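Local structure of Pre-mRNA-splicing factor 38 (Chaetomium thermophilum, 5F5T) at residues 61-75 with 108-122. The protein is probably required for pre-mRNA splicing, as a member of the PRP38 family of spliceosomal proteins. Sequence-based numbering, arbitrary orientation.
Sequences EADIVDRVVEHVRFV and YLYFGGEKFKYLRAL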
loop_
_atom_site.group_PDB
_atom_site.type_symbol
_atom_site.label_atom_id
_atom_site.label_comp_id
_atom_site.label_asym_id
_atom_site.label_seq_id
_atom_site.Cartn_x
_atom_site.Cartn_y
_atom_site.Cartn_z
ATOM N N GLU A 61 -12.161 -18.845 4.211
ATOM C CA GLU A 61 -12.024 -17.473 4.683
ATOM C C GLU A 61 -11.777 -17.390 6.198
ATOM O O GLU A 61 -11.029 -16.529 6.658
ATOM C CB GLU A 61 -13.270 -16.676 4.301
ATOM C CG GLU A 61 -13.329 -16.316 2.821
ATOM C CD GLU A 61 -14.740 -16.367 2.256
ATOM O OE1 GLU A 61 -14.891 -16.285 1.019
ATOM O OE2 GLU A 61 -15.699 -16.485 3.050
ATOM N N ALA A 62 -12.405 -18.272 6.972
ATOM C CA ALA A 62 -12.109 -18.379 8.406
ATOM C C ALA A 62 -10.679 -18.875 8.609
ATOM O O ALA A 62 -9.884 -18.368 9.451
ATOM C CB ALA A 62 -13.093 -19.316 9.075
ATOM N N ASP A 63 -10.355 -19.869 7.790
ATOM C CA ASP A 63 -9.038 -20.464 7.798
ATOM C C ASP A 63 -8.014 -19.391 7.518
ATOM O O ASP A 63 -6.888 -19.504 7.956
ATOM C CB ASP A 63 -8.927 -21.579 6.762
ATOM C CG ASP A 63 -9.739 -22.799 7.134
ATOM O OD1 ASP A 63 -9.933 -23.047 8.345
ATOM O OD2 ASP A 63 -10.182 -23.513 6.213
ATOM N N ILE A 64 -8.398 -18.355 6.774
ATOM C CA ILE A 64 -7.448 -17.308 6.423
ATOM C C ILE A 64 -6.933 -16.622 7.683
ATOM O O ILE A 64 -5.726 -16.500 7.875
ATOM C CB ILE A 64 -8.070 -16.260 5.482
ATOM C CG1 ILE A 64 -8.171 -16.819 4.062
ATOM C CG2 ILE A 64 -7.240 -14.985 5.478
ATOM C CD1 ILE A 64 -6.837 -17.217 3.478
ATOM N N VAL A 65 -7.852 -16.211 8.555
ATOM C CA VAL A 65 -7.474 -15.592 9.822
ATOM C C VAL A 65 -6.633 -16.555 10.640
ATOM O O VAL A 65 -5.578 -16.176 11.181
ATOM C CB VAL A 65 -8.696 -15.169 10.658
ATOM C CG1 VAL A 65 -8.249 -14.665 12.024
ATOM C CG2 VAL A 65 -9.484 -14.094 9.942
ATOM N N ASP A 66 -7.084 -17.808 10.713
ATOM C CA ASP A 66 -6.320 -18.793 11.487
ATOM C C ASP A 66 -4.877 -18.935 10.975
ATOM O O ASP A 66 -3.930 -18.958 11.763
ATOM C CB ASP A 66 -7.015 -20.158 11.468
ATOM C CG ASP A 66 -8.339 -20.155 12.222
ATOM O OD1 ASP A 66 -8.380 -19.644 13.363
ATOM O OD2 ASP A 66 -9.336 -20.680 11.684
ATOM N N ARG A 67 -4.718 -18.993 9.657
ATOM C CA ARG A 67 -3.411 -19.126 9.019
ATOM C C ARG A 67 -2.551 -17.898 9.248
ATOM O O ARG A 67 -1.346 -18.010 9.429
ATOM C CB ARG A 67 -3.547 -19.366 7.509
ATOM C CG ARG A 67 -4.175 -20.694 7.112
ATOM C CD ARG A 67 -3.498 -21.870 7.780
ATOM N NE ARG A 67 -4.489 -22.767 8.367
ATOM C CZ ARG A 67 -4.962 -23.854 7.773
ATOM N NH1 ARG A 67 -4.523 -24.203 6.572
ATOM N NH2 ARG A 67 -5.868 -24.600 8.387
ATOM N N VAL A 68 -3.159 -16.720 9.197
ATOM C CA VAL A 68 -2.401 -15.501 9.435
ATOM C C VAL A 68 -1.848 -15.481 10.853
ATOM O O VAL A 68 -0.656 -15.242 11.055
ATOM C CB VAL A 68 -3.241 -14.240 9.189
ATOM C CG1 VAL A 68 -2.531 -13.014 9.737
ATOM C CG2 VAL A 68 -3.520 -14.084 7.700
ATOM N N VAL A 69 -2.702 -15.760 11.833
ATOM C CA VAL A 69 -2.255 -15.762 13.224
ATOM C C VAL A 69 -1.176 -16.827 13.440
ATOM O O VAL A 69 -0.164 -16.592 14.102
ATOM C CB VAL A 69 -3.427 -16.003 14.188
ATOM C CG1 VAL A 69 -2.923 -16.262 15.599
ATOM C CG2 VAL A 69 -4.373 -14.813 14.167
ATOM N N GLU A 70 -1.405 -17.997 12.863
ATOM C CA GLU A 70 -0.512 -19.141 13.015
ATOM C C GLU A 70 0.859 -18.996 12.339
ATOM O O GLU A 70 1.874 -19.405 12.897
ATOM C CB GLU A 70 -1.218 -20.386 12.475
ATOM C CG GLU A 70 -0.722 -21.703 13.025
ATOM C CD GLU A 70 -1.630 -22.848 12.623
ATOM O OE1 GLU A 70 -1.210 -24.017 12.755
ATOM O OE2 GLU A 70 -2.768 -22.575 12.175
ATOM N N HIS A 71 0.888 -18.433 11.135
ATOM C CA HIS A 71 2.042 -18.615 10.260
ATOM C C HIS A 71 2.769 -17.366 9.765
ATOM O O HIS A 71 3.932 -17.457 9.373
ATOM C CB HIS A 71 1.614 -19.421 9.030
ATOM C CG HIS A 71 1.215 -20.829 9.339
ATOM N ND1 HIS A 71 2.105 -21.760 9.842
ATOM C CD2 HIS A 71 0.034 -21.470 9.212
ATOM C CE1 HIS A 71 1.481 -22.907 10.015
ATOM N NE2 HIS A 71 0.222 -22.765 9.641
ATOM N N VAL A 72 2.121 -16.209 9.741
ATOM C CA VAL A 72 2.822 -15.051 9.197
ATOM C C VAL A 72 3.442 -14.217 10.317
ATOM O O VAL A 72 2.790 -13.845 11.300
ATOM C CB VAL A 72 1.925 -14.198 8.248
ATOM C CG1 VAL A 72 0.603 -14.873 7.998
ATOM C CG2 VAL A 72 1.763 -12.773 8.719
ATOM N N ARG A 73 4.746 -14.016 10.186
ATOM C CA ARG A 73 5.540 -13.287 11.160
ATOM C C ARG A 73 6.209 -12.082 10.514
ATOM O O ARG A 73 6.979 -11.373 11.161
ATOM C CB ARG A 73 6.592 -14.204 11.784
ATOM C CG ARG A 73 6.007 -15.338 12.597
ATOM C CD ARG A 73 5.059 -14.807 13.661
ATOM N NE ARG A 73 4.498 -15.883 14.474
ATOM C CZ ARG A 73 3.234 -16.286 14.415
ATOM N NH1 ARG A 73 2.386 -15.705 13.577
ATOM N NH2 ARG A 73 2.815 -17.273 15.196
ATOM N N PHE A 74 5.943 -11.879 9.226
ATOM C CA PHE A 74 6.486 -10.731 8.510
ATOM C C PHE A 74 5.774 -10.481 7.188
ATOM O O PHE A 74 5.068 -11.345 6.673
ATOM C CB PHE A 74 7.987 -10.911 8.257
ATOM C CG PHE A 74 8.334 -12.156 7.493
ATOM C CD1 PHE A 74 8.333 -12.157 6.104
ATOM C CD2 PHE A 74 8.668 -13.325 8.159
ATOM C CE1 PHE A 74 8.653 -13.301 5.396
ATOM C CE2 PHE A 74 8.989 -14.471 7.457
ATOM C CZ PHE A 74 8.980 -14.459 6.072
ATOM N N VAL A 75 5.984 -9.290 6.639
ATOM C CA VAL A 75 5.512 -8.965 5.301
ATOM C C VAL A 75 6.687 -9.028 4.328
ATOM O O VAL A 75 7.793 -8.586 4.641
ATOM C CB VAL A 75 4.838 -7.571 5.244
ATOM C CG1 VAL A 75 3.627 -7.529 6.163
ATOM C CG2 VAL A 75 5.821 -6.476 5.604
ATOM N N TYR A 108 -11.827 -8.515 8.359
ATOM C CA TYR A 108 -10.385 -8.718 8.435
ATOM C C TYR A 108 -9.757 -7.416 8.881
ATOM O O TYR A 108 -9.143 -7.328 9.953
ATOM C CB TYR A 108 -9.787 -9.114 7.083
ATOM C CG TYR A 108 -10.062 -10.524 6.603
ATOM C CD1 TYR A 108 -10.503 -11.511 7.470
ATOM C CD2 TYR A 108 -9.856 -10.867 5.271
ATOM C CE1 TYR A 108 -10.747 -12.800 7.017
ATOM C CE2 TYR A 108 -10.092 -12.144 4.813
ATOM C CZ TYR A 108 -10.535 -13.110 5.688
ATOM O OH TYR A 108 -10.772 -14.387 5.225
ATOM N N LEU A 109 -10.000 -6.396 8.063
ATOM C CA LEU A 109 -9.364 -5.100 8.191
ATOM C C LEU A 109 -9.628 -4.495 9.562
ATOM O O LEU A 109 -8.699 -4.307 10.350
ATOM C CB LEU A 109 -9.868 -4.167 7.084
ATOM C CG LEU A 109 -9.061 -2.919 6.736
ATOM C CD1 LEU A 109 -7.740 -3.296 6.101
ATOM C CD2 LEU A 109 -9.854 -2.011 5.804
ATOM N N TYR A 110 -10.895 -4.263 9.883
ATOM C CA TYR A 110 -11.190 -3.496 11.083
ATOM C C TYR A 110 -11.095 -4.342 12.353
ATOM O O TYR A 110 -10.342 -4.010 13.277
ATOM C CB TYR A 110 -12.570 -2.857 10.959
ATOM C CG TYR A 110 -12.637 -1.888 9.797
ATOM C CD1 TYR A 110 -11.901 -0.712 9.807
ATOM C CD2 TYR A 110 -13.435 -2.153 8.690
ATOM C CE1 TYR A 110 -11.948 0.171 8.740
ATOM C CE2 TYR A 110 -13.493 -1.273 7.622
ATOM C CZ TYR A 110 -12.749 -0.113 7.652
ATOM O OH TYR A 110 -12.804 0.765 6.592
ATOM N N PHE A 111 -11.798 -5.468 12.373
ATOM C CA PHE A 111 -11.946 -6.231 13.606
ATOM C C PHE A 111 -10.723 -7.132 13.764
ATOM O O PHE A 111 -10.059 -7.169 14.831
ATOM C CB PHE A 111 -13.246 -7.035 13.546
ATOM C CG PHE A 111 -13.650 -7.668 14.848
ATOM C CD1 PHE A 111 -13.370 -8.999 15.106
ATOM C CD2 PHE A 111 -14.350 -6.942 15.797
ATOM C CE1 PHE A 111 -13.758 -9.586 16.299
ATOM C CE2 PHE A 111 -14.737 -7.522 16.991
ATOM C CZ PHE A 111 -14.440 -8.848 17.242
ATOM N N GLY A 112 -10.379 -7.803 12.666
ATOM C CA GLY A 112 -9.248 -8.696 12.693
ATOM C C GLY A 112 -8.029 -7.822 12.823
ATOM O O GLY A 112 -7.142 -8.125 13.622
ATOM N N GLY A 113 -8.011 -6.713 12.078
ATOM C CA GLY A 113 -6.843 -5.863 12.060
ATOM C C GLY A 113 -6.591 -5.313 13.439
ATOM O O GLY A 113 -5.439 -5.213 13.865
ATOM N N GLU A 114 -7.669 -4.973 14.142
ATOM C CA GLU A 114 -7.519 -4.461 15.492
ATOM C C GLU A 114 -6.862 -5.532 16.348
ATOM O O GLU A 114 -5.901 -5.252 17.065
ATOM C CB GLU A 114 -8.868 -4.050 16.085
ATOM C CG GLU A 114 -8.808 -2.784 16.923
ATOM C CD GLU A 114 -8.506 -1.549 16.090
ATOM O OE1 GLU A 114 -9.403 -1.096 15.347
ATOM O OE2 GLU A 114 -7.373 -1.029 16.178
ATOM N N LYS A 115 -7.333 -6.772 16.236
ATOM C CA LYS A 115 -6.693 -7.836 17.014
ATOM C C LYS A 115 -5.348 -8.307 16.434
ATOM O O LYS A 115 -4.377 -8.495 17.173
ATOM C CB LYS A 115 -7.642 -9.030 17.165
ATOM C CG LYS A 115 -8.906 -8.718 17.962
ATOM C CD LYS A 115 -9.650 -9.984 18.376
ATOM C CE LYS A 115 -10.558 -10.497 17.268
ATOM N NZ LYS A 115 -10.831 -11.959 17.385
ATOM N N PHE A 116 -5.293 -8.496 15.118
ATOM C CA PHE A 116 -4.091 -9.033 14.474
ATOM C C PHE A 116 -3.561 -8.134 13.366
ATOM O O PHE A 116 -4.150 -8.033 12.279
ATOM C CB PHE A 116 -4.363 -10.422 13.905
ATOM C CG PHE A 116 -5.116 -11.321 14.842
ATOM C CD1 PHE A 116 -4.523 -11.801 16.004
ATOM C CD2 PHE A 116 -6.416 -11.688 14.559
ATOM C CE1 PHE A 116 -5.226 -12.633 16.864
ATOM C CE2 PHE A 116 -7.123 -12.518 15.412
ATOM C CZ PHE A 116 -6.528 -12.991 16.567
ATOM N N LYS A 117 -2.421 -7.510 13.643
ATOM C CA LYS A 117 -1.852 -6.508 12.753
ATOM C C LYS A 117 -1.503 -7.063 11.375
ATOM O O LYS A 117 -1.673 -6.370 10.381
ATOM C CB LYS A 117 -0.611 -5.869 13.385
ATOM C CG LYS A 117 0.400 -6.859 13.932
ATOM C CD LYS A 117 1.364 -6.174 14.884
ATOM C CE LYS A 117 2.526 -7.070 15.231
ATOM N NZ LYS A 117 3.560 -6.283 15.952
ATOM N N TYR A 118 -0.986 -8.287 11.306
ATOM C CA TYR A 118 -0.641 -8.878 10.011
ATOM C C TYR A 118 -1.898 -9.182 9.192
ATOM O O TYR A 118 -1.860 -9.184 7.963
ATOM C CB TYR A 118 0.217 -10.131 10.199
ATOM C CG TYR A 118 1.629 -9.783 10.604
ATOM C CD1 TYR A 118 2.501 -9.199 9.697
ATOM C CD2 TYR A 118 2.070 -9.977 11.908
ATOM C CE1 TYR A 118 3.784 -8.848 10.063
ATOM C CE2 TYR A 118 3.356 -9.622 12.287
ATOM C CZ TYR A 118 4.207 -9.059 11.357
ATOM O OH TYR A 118 5.484 -8.704 11.719
ATOM N N LEU A 119 -3.014 -9.428 9.868
ATOM C CA LEU A 119 -4.280 -9.600 9.164
ATOM C C LEU A 119 -4.671 -8.286 8.486
ATOM O O LEU A 119 -5.166 -8.282 7.355
ATOM C CB LEU A 119 -5.386 -10.059 10.115
ATOM C CG LEU A 119 -6.740 -10.328 9.456
ATOM C CD1 LEU A 119 -6.564 -11.276 8.272
ATOM C CD2 LEU A 119 -7.715 -10.912 10.457
ATOM N N ARG A 120 -4.452 -7.173 9.184
ATOM C CA ARG A 120 -4.714 -5.853 8.617
ATOM C C ARG A 120 -3.779 -5.570 7.457
ATOM O O ARG A 120 -4.179 -4.970 6.460
ATOM C CB ARG A 120 -4.582 -4.755 9.680
ATOM C CG ARG A 120 -4.694 -3.349 9.109
ATOM C CD ARG A 120 -4.941 -2.288 10.167
ATOM N NE ARG A 120 -6.076 -2.627 11.016
ATOM C CZ ARG A 120 -6.456 -1.925 12.077
ATOM N NH1 ARG A 120 -7.505 -2.319 12.785
ATOM N NH2 ARG A 120 -5.789 -0.834 12.434
ATOM N N ALA A 121 -2.525 -5.988 7.600
ATOM C CA ALA A 121 -1.546 -5.798 6.536
ATOM C C ALA A 121 -1.961 -6.567 5.287
ATOM O O ALA A 121 -1.912 -6.041 4.175
ATOM C CB ALA A 121 -0.171 -6.236 6.995
ATOM N N LEU A 122 -2.402 -7.806 5.491
ATOM C CA LEU A 122 -2.860 -8.654 4.401
ATOM C C LEU A 122 -4.076 -8.053 3.720
ATOM O O LEU A 122 -4.121 -7.950 2.495
ATOM C CB LEU A 122 -3.202 -10.053 4.916
ATOM C CG LEU A 122 -3.608 -11.068 3.843
ATOM C CD1 LEU A 122 -2.599 -11.069 2.700
ATOM C CD2 LEU A 122 -3.795 -12.466 4.417
#
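Val68 and Leu119 bring their CA atoms closest across the two segments, 6.2 Å apart. Helix 61-71 meets 117-122 at 121°, with the axes 9.3 Å from each other, but runs only 29° from the direction of 108-115, because the chain turns sharply at Phe116, the N-cap residue of the second of these helices. At the start of helix 61-71, the ring of Tyr108 reaches across and its OH donates to Glu61 O at 2.6 Å; the oxygen lies at the ring edge, in plane, while Ile64 and Val65 pack against the same tyrosine. Val65 sends its two methyls different ways: CG2 goes to Tyr108 and Leu119 CD2, CG1 toward Phe116. One turn on, Val68 puts CG1 against the backbone at Leu119 and CG2 on Leu122 CD2, 3.7 Å away. Val69 CG2 sits squarely over one face of the Phe116 ring, 3.4 Å from its centroid, a CH-pi contact; Lys115 CB covers the opposite face.

Beyond the helix, residues 72-75 run along the Tyr118 side chain. With chi1 at -74°, CG stands anti to the carbonyl carbon, and the ring extends past Val72 CG2 to the backbone of Arg73 and Phe74, with Val75 CG1 at its edge. Its OH is hydrogen-bonded to Arg151 N of strand 149-153, and Arg73 O lies 3.1 Å from that OH. With an alanine in place of Tyr118, Arg151 N would probably lose this partner and a gap would open beside Val72 and Val75. Helix 87-98 packs on Val68 and Leu122. Cohesion within this helical PRP38-family fold thus rests mainly on methyls and rings, Tyr108 OH to Glu61 O being the one hydrogen bond assigned between the segments, while Tyr118 ties residues 72-75 and helix 117-130 to strand 149-153.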